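Local coordinates for protein disulfide isomerase (Pseudomonas aeruginosa, PDB 4N30), which probably acts as a thiol-disulfide oxidoreductase of the DsbA type, helping to form or rearrange disulfide bonds in other proteins, at residues L186-N191 against V197-M202; I58-D63 against P74-W79; V109-I114 against E162-D167. All coordinates share one frame; numbering follows the deposited sequence.

How the contacts relate
From the N terminus, contact 2 comes first: strand 56-62 leads into helix 67-81, and the two pack together across 10 intervening residues. Contact 3 follows, closing a 47-residue excursion between the long helix 99-131 and helix 162-177. The chain then re-enters the sheet, and contact 1 closes a hairpin over five residues. The three are strictly in series, with no nesting or crossing. Contacts 1 and 2 meet, because strands 185-190 and 56-62 are sheet neighbours: Leu-186 packs on Ile-58 and Glu-60, and Val-187 on Tyr-61. Contact 3 stands apart in the helical region, its centre about 24 Å from that of contact 1 and about 19 Å from that of contact 2.

Contact 1 (L186-N191 against V197-M202); sequences LVIRDN and VKLEGM
Leu-186 and Ile-188 pair with Leu-199 and Val-197 through four backbone hydrogen bonds, two at each hydrogen-bonded pair. Leu-186 N reaches Leu-199 O at 2.8 Å, and Ile-188 N reaches Val-197 O at 2.8 Å. Between them Val-187 faces Lys-198 as a non-hydrogen-bonded pair, where CA of Lys-198 makes a C-H...O contact with Leu-186 O at 3.2 Å.

The apolar face can be read along Ile-188. Its CB lies 4.2 Å from CG1 of Val-197, directly across the strand pair. With chi1 at -55°, CG1 sits beside the backbone N, and the extended chain then carries CD1 diagonally to CD1 of Leu-199, 3.7 Å away. Branched and long aliphatic chains suit this surface, since Leu-208, Ala-211 and Trp-214 of helix 205-216 lie over it.

On the other face Lys-198 runs its CG past Leu-186 O at 3.6 Å, then bends away so that NZ can bond to the carbonyl of Lys-178. A lysine fits here because its stem is apolar and its end can leave the sheet. Just beyond the strand Gly-201, its backbone still bonded to Pro-184, takes a phi of 109°, where a CB would jam against the preceding carbonyl oxygen. The whole is an antiparallel beta hairpin, with strand 196-200 outermost in the sheet of a thioredoxin fold.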
# COMPACT_ATOMS: atom_id res chain seq x y z
N LEU A 186 -0.85 9.91 -1.86
CA LEU A 186 -0.50 9.83 -0.42
C LEU A 186 -1.46 10.58 0.44
O LEU A 186 -1.81 11.69 0.06
CB LEU A 186 0.93 10.33 -0.20
CG LEU A 186 1.96 9.77 -1.15
CD1 LEU A 186 3.36 10.32 -0.71
CD2 LEU A 186 1.97 8.23 -1.16
N VAL A 187 -1.80 10.00 1.56
CA VAL A 187 -2.46 10.76 2.64
C VAL A 187 -1.47 10.65 3.81
O VAL A 187 -1.33 9.55 4.34
CB VAL A 187 -3.86 10.24 2.98
CG1 VAL A 187 -4.38 11.03 4.23
CG2 VAL A 187 -4.82 10.42 1.83
N ILE A 188 -0.87 11.78 4.20
CA ILE A 188 0.12 11.74 5.29
C ILE A 188 -0.60 12.24 6.53
O ILE A 188 -1.12 13.33 6.53
CB ILE A 188 1.32 12.62 4.99
CG1 ILE A 188 1.96 12.24 3.63
CG2 ILE A 188 2.31 12.54 6.18
CD1 ILE A 188 3.21 13.03 3.26
N ARG A 189 -0.67 11.40 7.57
CA ARG A 189 -1.38 11.71 8.80
C ARG A 189 -0.33 11.96 9.88
O ARG A 189 0.62 11.19 10.08
CB ARG A 189 -2.26 10.55 9.14
CG ARG A 189 -3.02 10.82 10.47
CD ARG A 189 -4.17 9.89 10.69
NE ARG A 189 -5.00 9.85 9.48
CZ ARG A 189 -5.86 10.76 9.03
NH1 ARG A 189 -6.10 11.89 9.71
NH2 ARG A 189 -6.52 10.53 7.87
N ASP A 190 -0.56 13.00 10.71
CA ASP A 190 0.17 13.18 11.97
C ASP A 190 -0.60 12.47 13.10
O ASP A 190 -1.74 12.78 13.38
CB ASP A 190 0.21 14.71 12.23
CG ASP A 190 1.03 15.08 13.42
OD1 ASP A 190 1.11 14.25 14.39
OD2 ASP A 190 1.68 16.11 13.41
N ASN A 191 0.02 11.37 13.57
CA ASN A 191 -0.63 10.51 14.55
C ASN A 191 -0.81 11.20 15.93
O ASN A 191 -1.55 10.66 16.77
CB ASN A 191 0.15 9.21 14.65
CG ASN A 191 0.09 8.42 13.35
OD1 ASN A 191 1.14 7.94 12.91
ND2 ASN A 191 -1.10 8.25 12.83
N VAL A 197 -2.80 15.39 5.24
CA VAL A 197 -2.71 16.12 4.00
C VAL A 197 -2.57 15.12 2.86
O VAL A 197 -1.86 14.11 2.95
CB VAL A 197 -1.54 17.11 4.05
CG1 VAL A 197 -0.15 16.46 4.21
CG2 VAL A 197 -1.44 17.95 2.79
N LYS A 198 -3.18 15.42 1.72
CA LYS A 198 -3.16 14.53 0.55
C LYS A 198 -2.19 15.09 -0.47
O LYS A 198 -2.13 16.35 -0.78
CB LYS A 198 -4.57 14.48 0.01
CG LYS A 198 -4.62 13.53 -1.16
CD LYS A 198 -5.85 13.66 -2.06
CE LYS A 198 -7.17 13.65 -1.35
NZ LYS A 198 -8.28 14.38 -2.13
N LEU A 199 -1.45 14.25 -1.14
CA LEU A 199 -0.53 14.63 -2.21
C LEU A 199 -0.77 13.63 -3.31
O LEU A 199 -0.66 12.42 -3.13
CB LEU A 199 0.93 14.50 -1.80
CG LEU A 199 1.40 15.11 -0.46
CD1 LEU A 199 2.77 14.60 -0.06
CD2 LEU A 199 1.47 16.60 -0.72
N GLU A 200 -1.05 14.10 -4.51
CA GLU A 200 -1.23 13.21 -5.68
C GLU A 200 0.05 13.06 -6.36
O GLU A 200 0.56 14.12 -6.77
CB GLU A 200 -2.35 13.73 -6.61
CG GLU A 200 -2.48 12.75 -7.87
CD GLU A 200 -3.82 12.85 -8.59
OE1 GLU A 200 -4.86 13.16 -7.94
OE2 GLU A 200 -3.68 12.76 -9.85
N GLY A 201 0.49 11.82 -6.66
CA GLY A 201 1.73 11.59 -7.46
C GLY A 201 2.87 11.05 -6.65
O GLY A 201 2.77 10.67 -5.46
N MET A 202 3.95 10.85 -7.41
CA MET A 202 5.22 10.34 -6.91
C MET A 202 5.98 11.39 -6.14
O MET A 202 7.06 11.89 -6.59
CB MET A 202 6.09 9.69 -8.00
CG MET A 202 5.35 8.52 -8.67
SD MET A 202 6.39 7.73 -9.95
CE MET A 202 6.72 9.09 -11.00

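Contact 2 (I58-D63 against P74-W79); sequences INEYAD and PRLKRW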
# COMPACT_ATOMS: atom_id res chain seq x y z
N ILE A 58 2.58 7.72 6.30
CA ILE A 58 2.29 7.91 4.86
C ILE A 58 1.36 6.80 4.40
O ILE A 58 1.81 5.60 4.42
CB ILE A 58 3.54 7.88 4.02
CG1 ILE A 58 4.53 9.02 4.39
CG2 ILE A 58 3.19 7.94 2.53
CD1 ILE A 58 5.92 8.96 3.76
N ASN A 59 0.09 7.08 4.15
CA ASN A 59 -0.84 6.13 3.54
C ASN A 59 -0.70 6.18 2.05
O ASN A 59 -0.92 7.26 1.46
CB ASN A 59 -2.30 6.47 3.92
CG ASN A 59 -2.54 6.27 5.38
OD1 ASN A 59 -2.83 5.16 5.81
ND2 ASN A 59 -2.39 7.35 6.16
N GLU A 60 -0.19 5.11 1.45
CA GLU A 60 0.10 5.11 0.01
C GLU A 60 -1.02 4.35 -0.70
O GLU A 60 -1.10 3.12 -0.57
CB GLU A 60 1.48 4.43 -0.27
CG GLU A 60 1.77 4.30 -1.76
CD GLU A 60 2.91 3.37 -2.12
OE1 GLU A 60 3.47 2.73 -1.30
OE2 GLU A 60 3.11 3.26 -3.37
N TYR A 61 -1.92 5.05 -1.33
CA TYR A 61 -2.97 4.44 -2.12
C TYR A 61 -2.38 3.99 -3.42
O TYR A 61 -1.87 4.80 -4.23
CB TYR A 61 -4.13 5.42 -2.37
CG TYR A 61 -4.94 5.64 -1.12
CD1 TYR A 61 -6.11 4.92 -0.90
CD2 TYR A 61 -4.53 6.58 -0.14
CE1 TYR A 61 -6.85 5.05 0.28
CE2 TYR A 61 -5.28 6.73 1.06
CZ TYR A 61 -6.43 5.99 1.18
OH TYR A 61 -7.16 6.07 2.37
N ALA A 62 -2.42 2.69 -3.69
CA ALA A 62 -1.61 2.10 -4.75
C ALA A 62 -2.24 0.88 -5.39
O ALA A 62 -3.18 0.26 -4.86
CB ALA A 62 -0.23 1.74 -4.20
N ASP A 63 -1.74 0.61 -6.59
CA ASP A 63 -2.32 -0.41 -7.52
C ASP A 63 -1.12 -1.20 -8.07
O ASP A 63 -0.11 -0.62 -8.50
CB ASP A 63 -3.01 0.44 -8.63
CG ASP A 63 -3.38 -0.33 -9.89
OD1 ASP A 63 -2.99 -1.46 -10.12
OD2 ASP A 63 -4.17 0.31 -10.68
N PRO A 74 9.32 1.12 -3.89
CA PRO A 74 10.61 0.82 -3.27
C PRO A 74 11.35 2.08 -2.84
O PRO A 74 12.07 2.11 -1.80
CB PRO A 74 11.37 0.04 -4.33
CG PRO A 74 10.54 0.02 -5.58
CD PRO A 74 9.19 0.58 -5.28
N ARG A 75 11.18 3.17 -3.57
CA ARG A 75 11.91 4.43 -3.28
C ARG A 75 11.28 5.01 -2.01
O ARG A 75 12.02 5.49 -1.11
CB ARG A 75 11.82 5.44 -4.42
CG ARG A 75 12.41 4.92 -5.71
CD ARG A 75 12.27 5.94 -6.79
NE ARG A 75 12.95 5.48 -7.96
CZ ARG A 75 13.02 6.19 -9.07
NH1 ARG A 75 12.49 7.43 -9.12
NH2 ARG A 75 13.64 5.67 -10.11
N LEU A 76 9.98 4.93 -1.87
CA LEU A 76 9.35 5.40 -0.68
C LEU A 76 9.71 4.57 0.56
O LEU A 76 9.95 5.13 1.66
CB LEU A 76 7.85 5.38 -0.89
CG LEU A 76 6.99 5.94 0.21
CD1 LEU A 76 7.28 7.43 0.40
CD2 LEU A 76 5.50 5.84 -0.24
N LYS A 77 9.82 3.25 0.43
CA LYS A 77 10.25 2.41 1.54
C LYS A 77 11.72 2.81 1.96
O LYS A 77 11.97 2.85 3.17
CB LYS A 77 10.20 0.97 1.12
CG LYS A 77 8.75 0.42 0.96
CD LYS A 77 8.70 -0.99 0.35
CE LYS A 77 9.25 -1.96 1.33
NZ LYS A 77 9.53 -3.26 0.67
N ARG A 78 12.58 3.10 1.00
CA ARG A 78 13.95 3.58 1.31
C ARG A 78 13.86 4.83 2.17
O ARG A 78 14.56 5.00 3.21
CB ARG A 78 14.65 3.84 -0.02
CG ARG A 78 16.16 3.84 0.12
CD ARG A 78 16.96 3.85 -1.18
NE ARG A 78 17.63 5.15 -1.28
CZ ARG A 78 18.02 5.85 -0.22
NH1 ARG A 78 17.87 5.32 0.98
NH2 ARG A 78 18.58 7.04 -0.36
N TRP A 79 13.03 5.76 1.72
CA TRP A 79 12.91 7.01 2.44
C TRP A 79 12.45 6.73 3.87
O TRP A 79 12.95 7.34 4.85
CB TRP A 79 12.05 8.01 1.65
CG TRP A 79 12.05 9.38 2.26
CD1 TRP A 79 12.88 10.43 1.85
CD2 TRP A 79 11.16 9.94 3.25
NE1 TRP A 79 12.54 11.54 2.59
CE2 TRP A 79 11.56 11.31 3.46
CE3 TRP A 79 10.14 9.43 4.04
CZ2 TRP A 79 10.97 12.15 4.36
CZ3 TRP A 79 9.51 10.27 4.95
CH2 TRP A 79 9.92 11.60 5.14
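The carboxylate of Glu-60 lies alongside Leu-76, with OE2 hydrogen-bonded to the hydroxyl of Thr-73 and the other oxygen, OE1, lying 3.9 Å from CD2 of Leu-76. That second oxygen is buried here against the methyl and has no partner anywhere in the model, an unusual place for a polar atom. The extended Glu-60 chain and the leucine slide past each other in opposite directions, and the carboxylate carbon of Glu-60 also meets the leucine methyl, CD to CD2 at 4.0 Å. This acid lies near the probable active-site pair Cys-66 and Cys-69, without touching it, as buried acids do in other thioredoxin-like proteins.

Leu-76 is the hub on the helix side. Its CG stands opposite the backbone N (chi1 -176°), which brings the forked tip onto the strand's side chains. CD2 lies between the Glu-60 carboxylate and CG2 of Ile-58, while CD1 meets only CD1 of Ile-58 across the two segments, at 3.9 Å, the two side chains crossing at a slant. The same Ile-58 methyl, CD1, lies 4.0 Å from CZ3 of Trp-79, whose side chain it meets at about a right angle. Isoleucine suits this spot because its longer branch carries one methyl to both leucine and indole. Leu-76 and Trp-79, three residues apart, share one side of the helix, just as Ile-58 and Glu-60 share one face of the strand.

The strand and helix segments run antiparallel, at 174°, with axes 11.6 Å apart, within a beta-alpha-beta crossover from strand 56-62 through helix 67-81 to strand 86-92. Leu-76 also touches Leu-88 of strand 86-92, Ile-58 packs on Val-86 of the same strand, and Trp-79 rests against Leu-208 and Leu-209 of helix 205-216.

Contact 3 (V109-I114 against E162-D167); sequences VECAGI and ELIDSD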
# COMPACT_ATOMS: atom_id res chain seq x y z
N VAL A 109 -2.01 -10.13 -2.00
CA VAL A 109 -1.09 -9.58 -1.01
C VAL A 109 -1.77 -9.62 0.42
O VAL A 109 -1.10 -9.86 1.45
CB VAL A 109 -0.49 -8.19 -1.30
CG1 VAL A 109 0.32 -8.23 -2.57
CG2 VAL A 109 -1.55 -7.10 -1.33
N GLU A 110 -3.10 -9.40 0.49
CA GLU A 110 -3.79 -9.56 1.80
C GLU A 110 -3.64 -11.01 2.26
O GLU A 110 -3.39 -11.25 3.48
CB GLU A 110 -5.26 -9.19 1.68
CG GLU A 110 -5.54 -7.70 1.40
CD GLU A 110 -5.07 -6.83 2.57
OE1 GLU A 110 -5.16 -7.28 3.74
OE2 GLU A 110 -4.36 -5.83 2.37
N CYS A 111 -3.82 -11.96 1.33
CA CYS A 111 -3.73 -13.38 1.73
C CYS A 111 -2.34 -13.70 2.14
O CYS A 111 -2.15 -14.61 3.02
CB CYS A 111 -4.29 -14.17 0.54
SG CYS A 111 -6.05 -14.03 0.38
N ALA A 112 -1.29 -13.08 1.58
CA ALA A 112 0.06 -13.24 2.04
C ALA A 112 0.24 -12.72 3.42
O ALA A 112 0.98 -13.42 4.27
CB ALA A 112 1.03 -12.56 1.06
N GLY A 113 -0.34 -11.61 3.74
CA GLY A 113 -0.34 -11.08 5.09
C GLY A 113 -0.91 -12.07 6.10
O GLY A 113 -0.43 -12.15 7.24
N ILE A 114 -2.00 -12.73 5.75
CA ILE A 114 -2.57 -13.80 6.62
C ILE A 114 -1.53 -14.84 6.85
O ILE A 114 -1.44 -15.32 8.05
CB ILE A 114 -3.88 -14.33 6.03
CG1 ILE A 114 -4.98 -13.33 6.15
CG2 ILE A 114 -4.23 -15.74 6.65
CD1 ILE A 114 -6.28 -13.82 5.56
N GLU A 162 -13.78 -13.48 2.03
CA GLU A 162 -14.56 -12.26 1.87
C GLU A 162 -14.14 -11.20 2.83
O GLU A 162 -14.41 -10.02 2.54
CB GLU A 162 -16.05 -12.55 2.07
CG GLU A 162 -16.59 -13.59 1.08
CD GLU A 162 -18.09 -13.83 1.27
OE1 GLU A 162 -18.45 -14.77 2.03
OE2 GLU A 162 -18.88 -13.03 0.73
N LEU A 163 -13.48 -11.55 3.94
CA LEU A 163 -12.99 -10.53 4.87
C LEU A 163 -11.94 -9.68 4.18
O LEU A 163 -11.99 -8.43 4.24
CB LEU A 163 -12.52 -11.16 6.14
CG LEU A 163 -13.56 -11.94 7.02
CD1 LEU A 163 -12.90 -12.58 8.23
CD2 LEU A 163 -14.60 -10.98 7.54
N ILE A 164 -11.00 -10.37 3.50
CA ILE A 164 -9.94 -9.60 2.83
C ILE A 164 -10.49 -8.78 1.68
O ILE A 164 -10.09 -7.63 1.41
CB ILE A 164 -8.66 -10.39 2.51
CG1 ILE A 164 -8.99 -11.48 1.59
CG2 ILE A 164 -8.04 -10.84 3.83
CD1 ILE A 164 -8.66 -11.20 0.11
N ASP A 165 -11.48 -9.35 0.99
CA ASP A 165 -12.13 -8.66 -0.17
C ASP A 165 -12.77 -7.40 0.37
O ASP A 165 -12.61 -6.31 -0.28
CB ASP A 165 -13.18 -9.61 -0.80
CG ASP A 165 -14.02 -9.00 -1.92
OD1 ASP A 165 -13.45 -8.74 -2.98
OD2 ASP A 165 -15.27 -8.87 -1.70
N SER A 166 -13.42 -7.47 1.52
CA SER A 166 -14.10 -6.36 2.17
C SER A 166 -13.11 -5.30 2.50
O SER A 166 -13.40 -4.09 2.34
CB SER A 166 -14.70 -6.80 3.48
OG SER A 166 -15.86 -7.56 3.29
N ASP A 167 -11.90 -5.71 2.96
CA ASP A 167 -10.93 -4.74 3.42
C ASP A 167 -10.39 -3.99 2.22
O ASP A 167 -10.13 -2.76 2.32
CB ASP A 167 -9.79 -5.41 4.11
CG ASP A 167 -10.20 -5.96 5.48
OD1 ASP A 167 -11.31 -5.61 5.92
OD2 ASP A 167 -9.43 -6.74 6.02
O HOH W 1 -6.84 -6.48 5.68
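A chi1 of 62° sets CG1 of Ile-164 between its own backbone N and carbonyl carbon, bringing that branch against Cys-111 and CG2 against Ile-114 and Glu-110. Its chi2, 100°, lies off a staggered position and leaves CD1 against the sulfur, 3.9 Å from SG of Cys-111. The other branch, CG2, meets CD1 of Ile-114 at 3.9 Å, the two isoleucines meeting obliquely. At the root the helices come closest, with CB of Ile-164 3.7 Å from CB of Glu-110. A branched residue suits this position because it spreads over three neighbours on the facing helix at once.

Glu-110 is apolar where it touches Ile-164, then bends at chi2 and takes its carboxylate past the isoleucine. OE2 is hydrogen-bonded to NE2 of His-92. OE1 accepts a hydrogen bond at 2.7 Å from a water, and the same water donates to OD2 of Asp-167 at 2.6 Å. The two acids themselves stay apart, OE1 of Glu-110 and OD2 of Asp-167 being 4.9 Å from each other, and the bridging water probably eases the repulsion expected if both are charged.

Cys-111 is tied by a disulfide to Cys-157, so its sulfur is a fixed, fairly apolar surface for the isoleucine. The segments cross at 125° with axes 10.0 Å apart. Helix 162-177 packs on the long helix 99-131, while helix 151-160, carrying Cys-157 and Leu-154, is stapled alongside. All three lie between strands 86-92 and 185-190, where DsbA proteins carry their helical insertion, and helix 162-177 leads back to the sheet.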